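Local coordinates for hypothetical bacterial 6-phosphogluconolactonase (Bacteroides fragilis, PDB 3SCY), which probably hydrolyses 6-phosphogluconolactone to 6-phosphogluconate as a seven-bladed beta-propeller lactonase, though this activity is unproven, at residues S276-A281 against I306-F311; Y272-N277 against V284-V289; G109-T114 against P186-D191. All blocks are in the same frame, centred on the assembly; numbering follows the deposited sequence.

Contact 1 of 3, residues S276-A281 against I306-F311; sequences SNRLKA and IHPRNF
The backbones of residues 276-281 and 306-311 run almost antiparallel and come closest at Arg278 and His307, whose CA atoms are 4.9 Å apart. Side chains, rather than paired strands, join them. Ser276 OG donates a hydrogen bond to Pro308 O at 2.8 Å; its chi1 of 70° turns OG back over its own main chain, where it meets the carbonyl oxygen almost head-on (172° at the oxygen), and Asp263 N donates to the same hydroxyl. Pro308 is the centre of an inverse gamma turn, and its CG packs 3.2 Å from Asn277 O. Arg278 carries the largest share of the interface. Its CD sits over one face of the His307 imidazole, 3.5 Å from the ring centroid, in a CH-pi contact, while Arg278 CG packs against Pro308 CD, the two side chains running in opposite senses. A bend at chi3 (-71°) then carries the guanidinium past the ring edge, its plane steeply inclined to the imidazole. There Arg278 NH1 lies 4.0 Å from Arg309 NH1, a like-charge approach that the salt bridge from Arg278 NH2 to Glu230 probably eases; Arg278 NE is bound to Gly260 O. One water links Leu279 N (2.8 Å) with His307 ND1 at a longer distance. At the far end Phe311 CE1 packs 3.8 Å from Ser276 CB. Segment 276-281 leaves strand 272-277, held by backbone bonds to the 260-263 region beside it, whereas segment 306-311 leads into strand 310-313 of the next sheet, where Pro308 and Phe311 also pack on strand 319-324.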
ATOM      1  N   SER A 276      -0.568   4.615 -10.742  1.00 16.93           N
ATOM      2  CA  SER A 276      -0.597   3.583 -11.767  1.00 17.95           C
ATOM      3  C   SER A 276      -2.000   3.241 -12.240  1.00 19.18           C
ATOM      4  O   SER A 276      -2.973   3.442 -11.509  1.00 18.74           O
ATOM      5  CB  SER A 276       0.125   2.322 -11.299  1.00 18.29           C
ATOM      6  OG  SER A 276      -0.579   1.633 -10.265  1.00 19.97           O
ATOM      7  N   ASN A 277      -2.073   2.716 -13.472  1.00 16.29           N
ATOM      8  CA  ASN A 277      -3.300   2.318 -14.138  1.00 16.63           C
ATOM      9  C   ASN A 277      -3.166   0.948 -14.689  1.00 20.36           C
ATOM     10  O   ASN A 277      -2.131   0.617 -15.259  1.00 19.59           O
ATOM     11  CB  ASN A 277      -3.585   3.266 -15.312  1.00 17.38           C
ATOM     12  CG  ASN A 277      -3.896   4.683 -14.918  1.00 26.08           C
ATOM     13  OD1 ASN A 277      -4.696   4.946 -14.016  1.00 25.08           O
ATOM     14  ND2 ASN A 277      -3.346   5.638 -15.682  1.00 22.17           N
ATOM     15  N   ARG A 278      -4.219   0.145 -14.565  1.00 18.95           N
ATOM     16  CA  ARG A 278      -4.267  -1.201 -15.122  1.00 19.24           C
ATOM     17  C   ARG A 278      -5.347  -1.309 -16.191  1.00 24.23           C
ATOM     18  O   ARG A 278      -6.106  -0.363 -16.412  1.00 23.90           O
ATOM     19  CB  ARG A 278      -4.584  -2.204 -14.007  1.00 18.49           C
ATOM     20  CG  ARG A 278      -3.533  -2.223 -12.893  1.00 19.78           C
ATOM     21  CD  ARG A 278      -4.040  -2.943 -11.652  1.00 23.06           C
ATOM     22  NE  ARG A 278      -5.072  -2.182 -10.947  1.00 21.39           N
ATOM     23  CZ  ARG A 278      -5.797  -2.662  -9.940  1.00 27.29           C
ATOM     24  NH1 ARG A 278      -5.631  -3.912  -9.533  1.00 29.79           N
ATOM     25  NH2 ARG A 278      -6.697  -1.895  -9.338  1.00 24.52           N
ATOM     26  N   LEU A 279      -5.443  -2.501 -16.809  1.00 21.84           N
ATOM     27  CA  LEU A 279      -6.482  -2.986 -17.735  1.00 23.81           C
ATOM     28  C   LEU A 279      -6.335  -2.409 -19.146  1.00 27.40           C
ATOM     29  O   LEU A 279      -6.395  -3.167 -20.119  1.00 29.16           O
ATOM     30  CB  LEU A 279      -7.905  -2.750 -17.160  1.00 24.92           C
ATOM     31  CG  LEU A 279      -8.149  -3.271 -15.700  1.00 28.99           C
ATOM     32  CD1 LEU A 279      -9.596  -3.081 -15.288  1.00 29.16           C
ATOM     33  CD2 LEU A 279      -7.780  -4.755 -15.552  1.00 32.75           C
ATOM     34  N   LYS A 280      -6.141  -1.090 -19.262  1.00 23.09           N
ATOM     35  CA  LYS A 280      -5.927  -0.435 -20.571  1.00 23.48           C
ATOM     36  C   LYS A 280      -4.813   0.564 -20.396  1.00 24.42           C
ATOM     37  O   LYS A 280      -4.818   1.293 -19.401  1.00 23.64           O
ATOM     38  CB  LYS A 280      -7.188   0.266 -21.101  1.00 27.90           C
ATOM     39  CG  LYS A 280      -8.300  -0.653 -21.578  1.00 38.11           C
ATOM     40  CD  LYS A 280      -9.388   0.149 -22.293  1.00 45.54           C
ATOM     41  N   ALA A 281      -3.892   0.646 -21.386  1.00 22.84           N
ATOM     42  CA  ALA A 281      -2.767   1.586 -21.383  1.00 21.68           C
ATOM     43  C   ALA A 281      -2.021   1.485 -20.053  1.00 22.44           C
ATOM     44  O   ALA A 281      -1.714   2.496 -19.423  1.00 22.71           O
ATOM     45  CB  ALA A 281      -3.263   3.012 -21.617  1.00 23.17           C
ATOM     46  N   ILE A 306       2.194  -5.420 -17.925  1.00 22.08           N
ATOM     47  CA  ILE A 306       0.763  -5.538 -17.656  1.00 20.81           C
ATOM     48  C   ILE A 306       0.430  -5.753 -16.208  1.00 22.78           C
ATOM     49  O   ILE A 306       0.987  -6.621 -15.538  1.00 22.24           O
ATOM     50  CB  ILE A 306       0.110  -6.645 -18.529  1.00 24.05           C
ATOM     51  CG1 ILE A 306       0.501  -6.474 -20.025  1.00 24.54           C
ATOM     52  CG2 ILE A 306      -1.420  -6.687 -18.335  1.00 24.99           C
ATOM     53  CD1 ILE A 306       0.193  -5.081 -20.688  1.00 28.54           C
ATOM     54  N   HIS A 307      -0.571  -4.981 -15.768  1.00 20.47           N
ATOM     55  CA  HIS A 307      -1.188  -5.009 -14.448  1.00 20.01           C
ATOM     56  C   HIS A 307      -0.244  -4.486 -13.344  1.00 23.10           C
ATOM     57  O   HIS A 307       0.054  -5.206 -12.380  1.00 23.00           O
ATOM     58  CB  HIS A 307      -1.743  -6.400 -14.115  1.00 20.28           C
ATOM     59  CG  HIS A 307      -2.893  -6.367 -13.152  1.00 22.87           C
ATOM     60  ND1 HIS A 307      -4.203  -6.279 -13.594  1.00 25.89           N
ATOM     61  CD2 HIS A 307      -2.888  -6.384 -11.789  1.00 23.67           C
ATOM     62  CE1 HIS A 307      -4.951  -6.287 -12.498  1.00 24.80           C
ATOM     63  NE2 HIS A 307      -4.204  -6.336 -11.390  1.00 23.81           N
ATOM     64  N   PRO A 308       0.123  -3.176 -13.440  1.00 19.88           N
ATOM     65  CA  PRO A 308       0.938  -2.532 -12.380  1.00 19.04           C
ATOM     66  C   PRO A 308       0.091  -2.199 -11.148  1.00 20.75           C
ATOM     67  O   PRO A 308      -0.236  -1.050 -10.884  1.00 22.35           O
ATOM     68  CB  PRO A 308       1.442  -1.255 -13.062  1.00 20.29           C
ATOM     69  CG  PRO A 308       0.359  -0.903 -14.049  1.00 22.72           C
ATOM     70  CD  PRO A 308      -0.164  -2.237 -14.551  1.00 20.08           C
ATOM     71  N   ARG A 309      -0.270  -3.217 -10.369  1.00 19.64           N
ATOM     72  CA  ARG A 309      -1.106  -3.022  -9.175  1.00 18.00           C
ATOM     73  C   ARG A 309      -0.355  -2.293  -8.014  1.00 21.05           C
ATOM     74  O   ARG A 309      -0.978  -1.697  -7.127  1.00 21.43           O
ATOM     75  CB  ARG A 309      -1.568  -4.414  -8.711  1.00 20.01           C
ATOM     76  CG  ARG A 309      -2.263  -4.498  -7.352  1.00 19.34           C
ATOM     77  CD  ARG A 309      -2.889  -5.890  -7.167  1.00 21.40           C
ATOM     78  NE  ARG A 309      -3.353  -6.069  -5.785  1.00 20.76           N
ATOM     79  CZ  ARG A 309      -4.623  -6.223  -5.421  1.00 25.44           C
ATOM     80  NH1 ARG A 309      -5.589  -6.261  -6.340  1.00 23.78           N
ATOM     81  NH2 ARG A 309      -4.943  -6.342  -4.134  1.00 22.20           N
ATOM     82  N   ASN A 310       0.982  -2.359  -8.037  1.00 17.67           N
ATOM     83  CA  ASN A 310       1.812  -1.806  -6.983  1.00 16.99           C
ATOM     84  C   ASN A 310       3.140  -1.359  -7.540  1.00 18.68           C
ATOM     85  O   ASN A 310       3.648  -1.959  -8.481  1.00 16.79           O
ATOM     86  CB  ASN A 310       2.038  -2.907  -5.921  1.00 18.19           C
ATOM     87  CG  ASN A 310       2.897  -2.461  -4.759  1.00 19.84           C
ATOM     88  OD1 ASN A 310       4.128  -2.533  -4.800  1.00 21.03           O
ATOM     89  ND2 ASN A 310       2.270  -1.894  -3.749  1.00 21.41           N
ATOM     90  N   PHE A 311       3.706  -0.286  -6.963  1.00 15.30           N
ATOM     91  CA  PHE A 311       5.036   0.127  -7.331  1.00 14.39           C
ATOM     92  C   PHE A 311       5.652   0.794  -6.100  1.00 17.45           C
ATOM     93  O   PHE A 311       4.995   0.921  -5.065  1.00 16.51           O
ATOM     94  CB  PHE A 311       5.047   1.033  -8.595  1.00 15.33           C
ATOM     95  CG  PHE A 311       4.382   2.372  -8.476  1.00 16.38           C
ATOM     96  CD1 PHE A 311       3.010   2.509  -8.688  1.00 16.90           C
ATOM     97  CD2 PHE A 311       5.129   3.514  -8.201  1.00 16.39           C
ATOM     98  CE1 PHE A 311       2.396   3.763  -8.573  1.00 17.18           C
ATOM     99  CE2 PHE A 311       4.508   4.761  -8.071  1.00 18.33           C
ATOM    100  CZ  PHE A 311       3.147   4.873  -8.263  1.00 16.28           C
TER
HETATM  101  O   HOH W   1      -3.927  -4.834 -16.500  1.00 26.46           O

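Contact 2 of 3, residues Y272-N277 against V284-V289; sequences YLYASN and VAIFKV
Tyr272 opens the pairing opposite Lys288: its ring runs across the lysine chain, with CD1 3.7 Å from Lys288 CA, and its hydroxyl is bonded beyond the pair to Ala338 O. Leu273 and Phe287 form a hydrogen-bonded antiparallel pair: Leu273 N to Phe287 O and Phe287 N to Leu273 O are both 2.8 Å. Their side chains run out from the sheet together, with Leu273 CD2 3.8 Å from Phe287 CD1. The Phe287 ring presents its edge to Leu273 O. Tyr274 returns to the face of Tyr272. Its chi1 of -62° sets the ring beside Ile286, where CE2 meets Ile286 CG2 at 3.5 Å, while Tyr274 CB touches Val284 CG1 at 3.7 Å; its hydroxyl reaches Gly340 O and Arg335 NE. Ala275 repeats the hydrogen-bonded pairing with Ala285, the Ala285 N to Ala275 O bond being the shorter at 2.7 Å. Ser276 faces Val284 in a non-hydrogen-bonded pair whose CA atoms are 4.2 Å apart. Strand directions 159° apart and this alternation of pair types establish a twisted antiparallel ladder; the short connection between strands 272-277 and 283-289 makes it a beta hairpin, the two middle strands of a four-stranded propeller blade.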
ATOM      1  N   TYR A 272       7.138  15.248  -7.173  1.00 19.73           N
ATOM      2  CA  TYR A 272       6.327  14.551  -8.156  1.00 19.03           C
ATOM      3  C   TYR A 272       5.496  13.509  -7.517  1.00 20.61           C
ATOM      4  O   TYR A 272       5.879  12.953  -6.487  1.00 21.29           O
ATOM      5  CB  TYR A 272       7.195  13.890  -9.260  1.00 19.79           C
ATOM      6  CG  TYR A 272       7.897  14.910 -10.124  1.00 20.73           C
ATOM      7  CD1 TYR A 272       7.246  15.507 -11.203  1.00 22.46           C
ATOM      8  CD2 TYR A 272       9.177  15.351  -9.807  1.00 23.38           C
ATOM      9  CE1 TYR A 272       7.851  16.524 -11.935  1.00 24.00           C
ATOM     10  CE2 TYR A 272       9.790  16.364 -10.529  1.00 24.42           C
ATOM     11  CZ  TYR A 272       9.132  16.935 -11.602  1.00 25.99           C
ATOM     12  OH  TYR A 272       9.736  17.958 -12.302  1.00 28.21           O
ATOM     13  N   LEU A 273       4.316  13.291  -8.097  1.00 18.96           N
ATOM     14  CA  LEU A 273       3.362  12.276  -7.686  1.00 17.87           C
ATOM     15  C   LEU A 273       3.187  11.301  -8.850  1.00 18.25           C
ATOM     16  O   LEU A 273       3.049  11.717 -10.006  1.00 18.21           O
ATOM     17  CB  LEU A 273       2.028  12.903  -7.278  1.00 18.43           C
ATOM     18  CG  LEU A 273       0.996  11.888  -6.728  1.00 20.96           C
ATOM     19  CD1 LEU A 273       0.312  12.408  -5.525  1.00 23.80           C
ATOM     20  CD2 LEU A 273      -0.019  11.452  -7.793  1.00 23.00           C
ATOM     21  N   TYR A 274       3.103  10.007  -8.527  1.00 15.09           N
ATOM     22  CA  TYR A 274       2.927   8.962  -9.520  1.00 14.83           C
ATOM     23  C   TYR A 274       1.706   8.132  -9.177  1.00 17.53           C
ATOM     24  O   TYR A 274       1.477   7.828  -7.999  1.00 16.86           O
ATOM     25  CB  TYR A 274       4.183   8.049  -9.546  1.00 15.66           C
ATOM     26  CG  TYR A 274       5.428   8.813  -9.930  1.00 16.24           C
ATOM     27  CD1 TYR A 274       6.169   9.509  -8.975  1.00 18.89           C
ATOM     28  CD2 TYR A 274       5.873   8.833 -11.249  1.00 16.67           C
ATOM     29  CE1 TYR A 274       7.286  10.271  -9.337  1.00 17.95           C
ATOM     30  CE2 TYR A 274       7.024   9.532 -11.613  1.00 17.20           C
ATOM     31  CZ  TYR A 274       7.710  10.271 -10.659  1.00 19.76           C
ATOM     32  OH  TYR A 274       8.818  10.986 -11.047  1.00 20.65           O
ATOM     33  N   ALA A 275       0.943   7.733 -10.202  1.00 16.79           N
ATOM     34  CA  ALA A 275      -0.237   6.914  -9.988  1.00 16.75           C
ATOM     35  C   ALA A 275      -0.332   5.887 -11.087  1.00 18.76           C
ATOM     36  O   ALA A 275      -0.138   6.238 -12.253  1.00 18.21           O
ATOM     37  CB  ALA A 275      -1.490   7.782  -9.937  1.00 18.78           C
ATOM     38  N   SER A 276      -0.568   4.615 -10.742  1.00 16.93           N
ATOM     39  CA  SER A 276      -0.597   3.583 -11.767  1.00 17.95           C
ATOM     40  C   SER A 276      -2.000   3.241 -12.240  1.00 19.18           C
ATOM     41  O   SER A 276      -2.973   3.442 -11.509  1.00 18.74           O
ATOM     42  CB  SER A 276       0.125   2.322 -11.299  1.00 18.29           C
ATOM     43  OG  SER A 276      -0.579   1.633 -10.265  1.00 19.97           O
ATOM     44  N   ASN A 277      -2.073   2.716 -13.472  1.00 16.29           N
ATOM     45  CA  ASN A 277      -3.300   2.318 -14.138  1.00 16.63           C
ATOM     46  C   ASN A 277      -3.166   0.948 -14.689  1.00 20.36           C
ATOM     47  O   ASN A 277      -2.131   0.617 -15.259  1.00 19.59           O
ATOM     48  CB  ASN A 277      -3.585   3.266 -15.312  1.00 17.38           C
ATOM     49  CG  ASN A 277      -3.896   4.683 -14.918  1.00 26.08           C
ATOM     50  OD1 ASN A 277      -4.696   4.946 -14.016  1.00 25.08           O
ATOM     51  ND2 ASN A 277      -3.346   5.638 -15.682  1.00 22.17           N
ATOM     52  N   VAL A 284       2.110   4.327 -15.634  1.00 15.67           N
ATOM     53  CA  VAL A 284       2.199   5.235 -14.504  1.00 15.67           C
ATOM     54  C   VAL A 284       2.061   6.651 -14.993  1.00 17.23           C
ATOM     55  O   VAL A 284       2.851   7.079 -15.833  1.00 18.12           O
ATOM     56  CB  VAL A 284       3.546   5.012 -13.766  1.00 18.31           C
ATOM     57  CG1 VAL A 284       3.737   6.006 -12.622  1.00 16.77           C
ATOM     58  CG2 VAL A 284       3.640   3.582 -13.234  1.00 18.40           C
ATOM     59  N   ALA A 285       1.071   7.382 -14.437  1.00 17.12           N
ATOM     60  CA  ALA A 285       0.866   8.808 -14.709  1.00 17.61           C
ATOM     61  C   ALA A 285       1.786   9.590 -13.780  1.00 18.84           C
ATOM     62  O   ALA A 285       1.966   9.218 -12.610  1.00 18.36           O
ATOM     63  CB  ALA A 285      -0.595   9.185 -14.462  1.00 19.37           C
ATOM     64  N   ILE A 286       2.393  10.657 -14.307  1.00 17.46           N
ATOM     65  CA  ILE A 286       3.358  11.470 -13.582  1.00 18.14           C
ATOM     66  C   ILE A 286       2.841  12.892 -13.452  1.00 19.28           C
ATOM     67  O   ILE A 286       2.522  13.533 -14.463  1.00 19.99           O
ATOM     68  CB  ILE A 286       4.724  11.456 -14.311  1.00 20.41           C
ATOM     69  CG1 ILE A 286       5.143   9.997 -14.695  1.00 20.05           C
ATOM     70  CG2 ILE A 286       5.790  12.220 -13.468  1.00 20.56           C
ATOM     71  CD1 ILE A 286       6.383   9.899 -15.633  1.00 20.95           C
ATOM     72  N   PHE A 287       2.800  13.370 -12.215  1.00 18.06           N
ATOM     73  CA  PHE A 287       2.331  14.723 -11.897  1.00 18.87           C
ATOM     74  C   PHE A 287       3.370  15.516 -11.167  1.00 22.64           C
ATOM     75  O   PHE A 287       4.074  14.990 -10.294  1.00 20.78           O
ATOM     76  CB  PHE A 287       1.075  14.691 -11.029  1.00 19.98           C
ATOM     77  CG  PHE A 287      -0.097  13.958 -11.625  1.00 19.73           C
ATOM     78  CD1 PHE A 287      -0.233  12.586 -11.463  1.00 21.88           C
ATOM     79  CD2 PHE A 287      -1.091  14.647 -12.316  1.00 21.42           C
ATOM     80  CE1 PHE A 287      -1.331  11.907 -12.003  1.00 21.46           C
ATOM     81  CE2 PHE A 287      -2.199  13.970 -12.833  1.00 24.36           C
ATOM     82  CZ  PHE A 287      -2.324  12.608 -12.652  1.00 21.95           C
ATOM     83  N   LYS A 288       3.448  16.800 -11.502  1.00 21.03           N
ATOM     84  CA  LYS A 288       4.308  17.749 -10.799  1.00 21.47           C
ATOM     85  C   LYS A 288       3.507  18.320  -9.663  1.00 23.85           C
ATOM     86  O   LYS A 288       2.356  18.693  -9.870  1.00 24.63           O
ATOM     87  CB  LYS A 288       4.771  18.874 -11.746  1.00 25.54           C
ATOM     88  CG  LYS A 288       5.749  19.831 -11.104  1.00 28.21           C
ATOM     89  CD  LYS A 288       6.253  20.915 -12.100  1.00 31.89           C
ATOM     90  CE  LYS A 288       7.725  21.193 -11.893  1.00 48.85           C
ATOM     91  NZ  LYS A 288       8.042  21.595 -10.492  1.00 59.62           N
ATOM     92  N   VAL A 289       4.074  18.334  -8.450  1.00 23.22           N
ATOM     93  CA  VAL A 289       3.403  18.856  -7.279  1.00 23.52           C
ATOM     94  C   VAL A 289       3.805  20.308  -7.080  1.00 29.32           C
ATOM     95  O   VAL A 289       4.997  20.625  -7.070  1.00 29.34           O
ATOM     96  CB  VAL A 289       3.756  18.005  -6.031  1.00 25.13           C
ATOM     97  CG1 VAL A 289       3.089  18.569  -4.774  1.00 25.70           C
ATOM     98  CG2 VAL A 289       3.359  16.537  -6.235  1.00 23.13           C
TER

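Contact 3 of 3, residues G109-T114 against P186-D191; sequences GKNIVT and PNANAD
Lys110 and Asn111 meet the loop 186-191 in a small, partly buried polar contact between two propeller blades, where the turn before strand 111-116 faces the long connection from strand 178-184 to strand 197-206. The segments bury 202 Å² in all, and the nearest CA atoms, those of Lys110 and Asn189, are 5.3 Å apart. The direct hydrogen bond runs from Asn111 ND2 to Ala188 O at 3.1 Å. It is bent, with an N-H...O angle of 142°, and the donor stands above the carbonyl plane by 51°, so it does not use a lone-pair direction. Lys110 CB lies against the same carbonyl, 3.5 Å from Ala188 O. Farther out the lysine is less certain, having more than one conformer; in the one modelled here, NZ reaches a water that in turn donates to Pro186 O. A firmer tie uses the backbone: a second water donates to Lys110 O at 2.7 Å and accepts from Ala190 N. Within the loop, Asn189 OD1 takes a bond from Asn192 N and a weak one from Asp191 N. Asn111 also packs on Phe196 and on strand 121-126. The result is a polar, partly water-mediated contact between adjacent blades of the seven-bladed beta-propeller, joining the loop between the third and fourth strands of one to the turn between the first and second strands of the other.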
ATOM      1  N   GLY A 109       3.208  -0.464  15.642  1.00 18.76           N
ATOM      2  CA  GLY A 109       4.163  -1.161  16.510  1.00 19.76           C
ATOM      3  C   GLY A 109       3.500  -1.874  17.674  1.00 22.24           C
ATOM      4  O   GLY A 109       4.105  -2.766  18.301  1.00 22.87           O
ATOM      5  N   LYS A 110       2.242  -1.477  17.994  1.00 19.50           N
ATOM      6  CA  LYS A 110       1.460  -2.086  19.075  0.50 19.22           C
ATOM      7  C   LYS A 110       0.302  -2.915  18.529  1.00 19.56           C
ATOM      8  O   LYS A 110      -0.152  -3.839  19.176  1.00 19.55           O
ATOM      9  CB  LYS A 110       0.912  -1.021  20.034  0.50 20.68           C
ATOM     10  CG  LYS A 110       1.999  -0.266  20.777  0.50 23.96           C
ATOM     11  CD  LYS A 110       1.399   0.826  21.653  0.50 28.16           C
ATOM     12  CE  LYS A 110       2.443   1.507  22.514  0.50 39.04           C
ATOM     13  NZ  LYS A 110       3.368   2.341  21.704  0.50 36.58           N
ATOM     14  N   ASN A 111      -0.189  -2.573  17.334  1.00 17.62           N
ATOM     15  CA  ASN A 111      -1.284  -3.252  16.672  1.00 16.32           C
ATOM     16  C   ASN A 111      -1.054  -3.287  15.197  1.00 19.09           C
ATOM     17  O   ASN A 111      -0.421  -2.380  14.646  1.00 19.32           O
ATOM     18  CB  ASN A 111      -2.613  -2.486  16.909  1.00 17.13           C
ATOM     19  CG  ASN A 111      -2.969  -2.425  18.366  1.00 21.29           C
ATOM     20  OD1 ASN A 111      -3.529  -3.368  18.902  1.00 20.89           O
ATOM     21  ND2 ASN A 111      -2.634  -1.314  19.042  1.00 21.78           N
ATOM     22  N   ILE A 112      -1.634  -4.292  14.560  1.00 17.00           N
ATOM     23  CA  ILE A 112      -1.733  -4.438  13.108  1.00 17.63           C
ATOM     24  C   ILE A 112      -3.182  -4.187  12.751  1.00 19.78           C
ATOM     25  O   ILE A 112      -4.068  -4.697  13.464  1.00 18.75           O
ATOM     26  CB  ILE A 112      -1.307  -5.873  12.644  1.00 21.10           C
ATOM     27  CG1 ILE A 112       0.193  -6.125  12.833  1.00 23.67           C
ATOM     28  CG2 ILE A 112      -1.802  -6.197  11.176  1.00 20.94           C
ATOM     29  CD1 ILE A 112       1.153  -5.330  11.892  1.00 25.65           C
ATOM     30  N   VAL A 113      -3.437  -3.455  11.635  1.00 16.24           N
ATOM     31  CA  VAL A 113      -4.806  -3.258  11.168  1.00 16.07           C
ATOM     32  C   VAL A 113      -4.865  -3.725   9.714  1.00 17.67           C
ATOM     33  O   VAL A 113      -3.973  -3.371   8.954  1.00 17.64           O
ATOM     34  CB  VAL A 113      -5.300  -1.782  11.297  1.00 18.99           C
ATOM     35  CG1 VAL A 113      -6.763  -1.664  10.909  1.00 20.48           C
ATOM     36  CG2 VAL A 113      -5.089  -1.241  12.705  1.00 18.40           C
ATOM     37  N   THR A 114      -5.877  -4.507   9.334  1.00 17.48           N
ATOM     38  CA  THR A 114      -6.087  -4.918   7.948  1.00 17.03           C
ATOM     39  C   THR A 114      -7.281  -4.210   7.325  1.00 19.63           C
ATOM     40  O   THR A 114      -8.281  -3.936   8.009  1.00 18.80           O
ATOM     41  CB  THR A 114      -6.307  -6.445   7.815  1.00 20.61           C
ATOM     42  OG1 THR A 114      -7.517  -6.825   8.465  1.00 22.27           O
ATOM     43  CG2 THR A 114      -5.154  -7.248   8.345  1.00 22.59           C
ATOM     44  N   PRO A 186      -3.279   5.579  21.424  1.00 21.65           N
ATOM     45  CA  PRO A 186      -1.863   5.196  21.258  1.00 21.50           C
ATOM     46  C   PRO A 186      -1.336   4.303  22.371  1.00 22.43           C
ATOM     47  O   PRO A 186      -0.272   3.697  22.235  1.00 23.37           O
ATOM     48  CB  PRO A 186      -1.146   6.558  21.270  1.00 23.81           C
ATOM     49  CG  PRO A 186      -2.002   7.404  22.161  1.00 28.82           C
ATOM     50  CD  PRO A 186      -3.412   7.008  21.780  1.00 24.74           C
ATOM     51  N   ASN A 187      -2.106   4.161  23.465  1.00 19.49           N
ATOM     52  CA  ASN A 187      -1.664   3.321  24.556  1.00 19.50           C
ATOM     53  C   ASN A 187      -2.129   1.874  24.369  1.00 22.95           C
ATOM     54  O   ASN A 187      -1.611   0.998  25.049  1.00 22.88           O
ATOM     55  CB  ASN A 187      -2.187   3.870  25.882  1.00 20.70           C
ATOM     56  CG  ASN A 187      -1.499   5.143  26.320  1.00 33.96           C
ATOM     57  OD1 ASN A 187      -0.380   5.457  25.892  1.00 28.10           O
ATOM     58  ND2 ASN A 187      -2.121   5.874  27.225  1.00 30.42           N
ATOM     59  N   ALA A 188      -3.149   1.629  23.510  1.00 20.17           N
ATOM     60  CA  ALA A 188      -3.709   0.272  23.394  1.00 19.60           C
ATOM     61  C   ALA A 188      -2.664  -0.756  22.982  1.00 20.88           C
ATOM     62  O   ALA A 188      -1.979  -0.581  21.983  1.00 21.12           O
ATOM     63  CB  ALA A 188      -4.840   0.267  22.389  1.00 19.70           C
ATOM     64  N   ASN A 189      -2.547  -1.822  23.759  1.00 20.19           N
ATOM     65  CA  ASN A 189      -1.582  -2.857  23.403  1.00 20.33           C
ATOM     66  C   ASN A 189      -2.087  -4.227  23.870  1.00 24.47           C
ATOM     67  O   ASN A 189      -3.204  -4.352  24.377  1.00 24.71           O
ATOM     68  CB  ASN A 189      -0.179  -2.533  23.967  1.00 21.31           C
ATOM     69  CG  ASN A 189      -0.121  -2.470  25.471  1.00 28.51           C
ATOM     70  OD1 ASN A 189      -0.889  -3.136  26.157  1.00 26.41           O
ATOM     71  ND2 ASN A 189       0.762  -1.638  26.006  1.00 30.40           N
ATOM     72  N   ALA A 190      -1.256  -5.249  23.677  1.00 24.21           N
ATOM     73  CA  ALA A 190      -1.558  -6.639  24.026  1.00 25.49           C
ATOM     74  C   ALA A 190      -1.743  -6.857  25.522  1.00 30.97           C
ATOM     75  O   ALA A 190      -2.555  -7.707  25.918  1.00 32.84           O
ATOM     76  CB  ALA A 190      -0.414  -7.525  23.530  1.00 26.21           C
ATOM     77  N   ASP A 191      -1.005  -6.094  26.347  1.00 26.15           N
ATOM     78  CA  ASP A 191      -1.034  -6.229  27.806  0.50 26.45           C
ATOM     79  C   ASP A 191      -2.241  -5.532  28.445  1.00 29.40           C
ATOM     80  O   ASP A 191      -2.887  -6.108  29.330  1.00 31.46           O
ATOM     81  CB  ASP A 191       0.274  -5.674  28.412  0.50 27.89           C
ATOM     82  CG  ASP A 191       0.333  -5.660  29.930  0.50 37.80           C
ATOM     83  OD1 ASP A 191       0.170  -6.740  30.543  0.50 39.40           O
ATOM     84  OD2 ASP A 191       0.545  -4.572  30.504  0.50 43.88           O
TER
HETATM   85  O   HOH W   2       0.781  -4.591  21.602  1.00 21.29           O
HETATM   86  O   HOH W   3       1.643   4.001  20.405  1.00 33.70           O

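In the fold
Contacts 1 and 2 share Ser276 and Asn277 and follow one another along strand 272-277: contact 2 pairs it within its own blade, and contact 1 carries its end to the next blade. Their centres are 13 Å apart, and they touch where Phe311 CZ comes 3.4 Å from Tyr274 O. The sodium site formed with Gln302 and Leu342 lies about 6 Å from the Ile286 side chain but about 13 Å from that of Phe311. Arg309 in contact 1 also binds an unidentified ligand, probably from the crystallisation liquor. Contact 3 stands apart, beyond the chain's centre, about 33 Å from either of the others between centres.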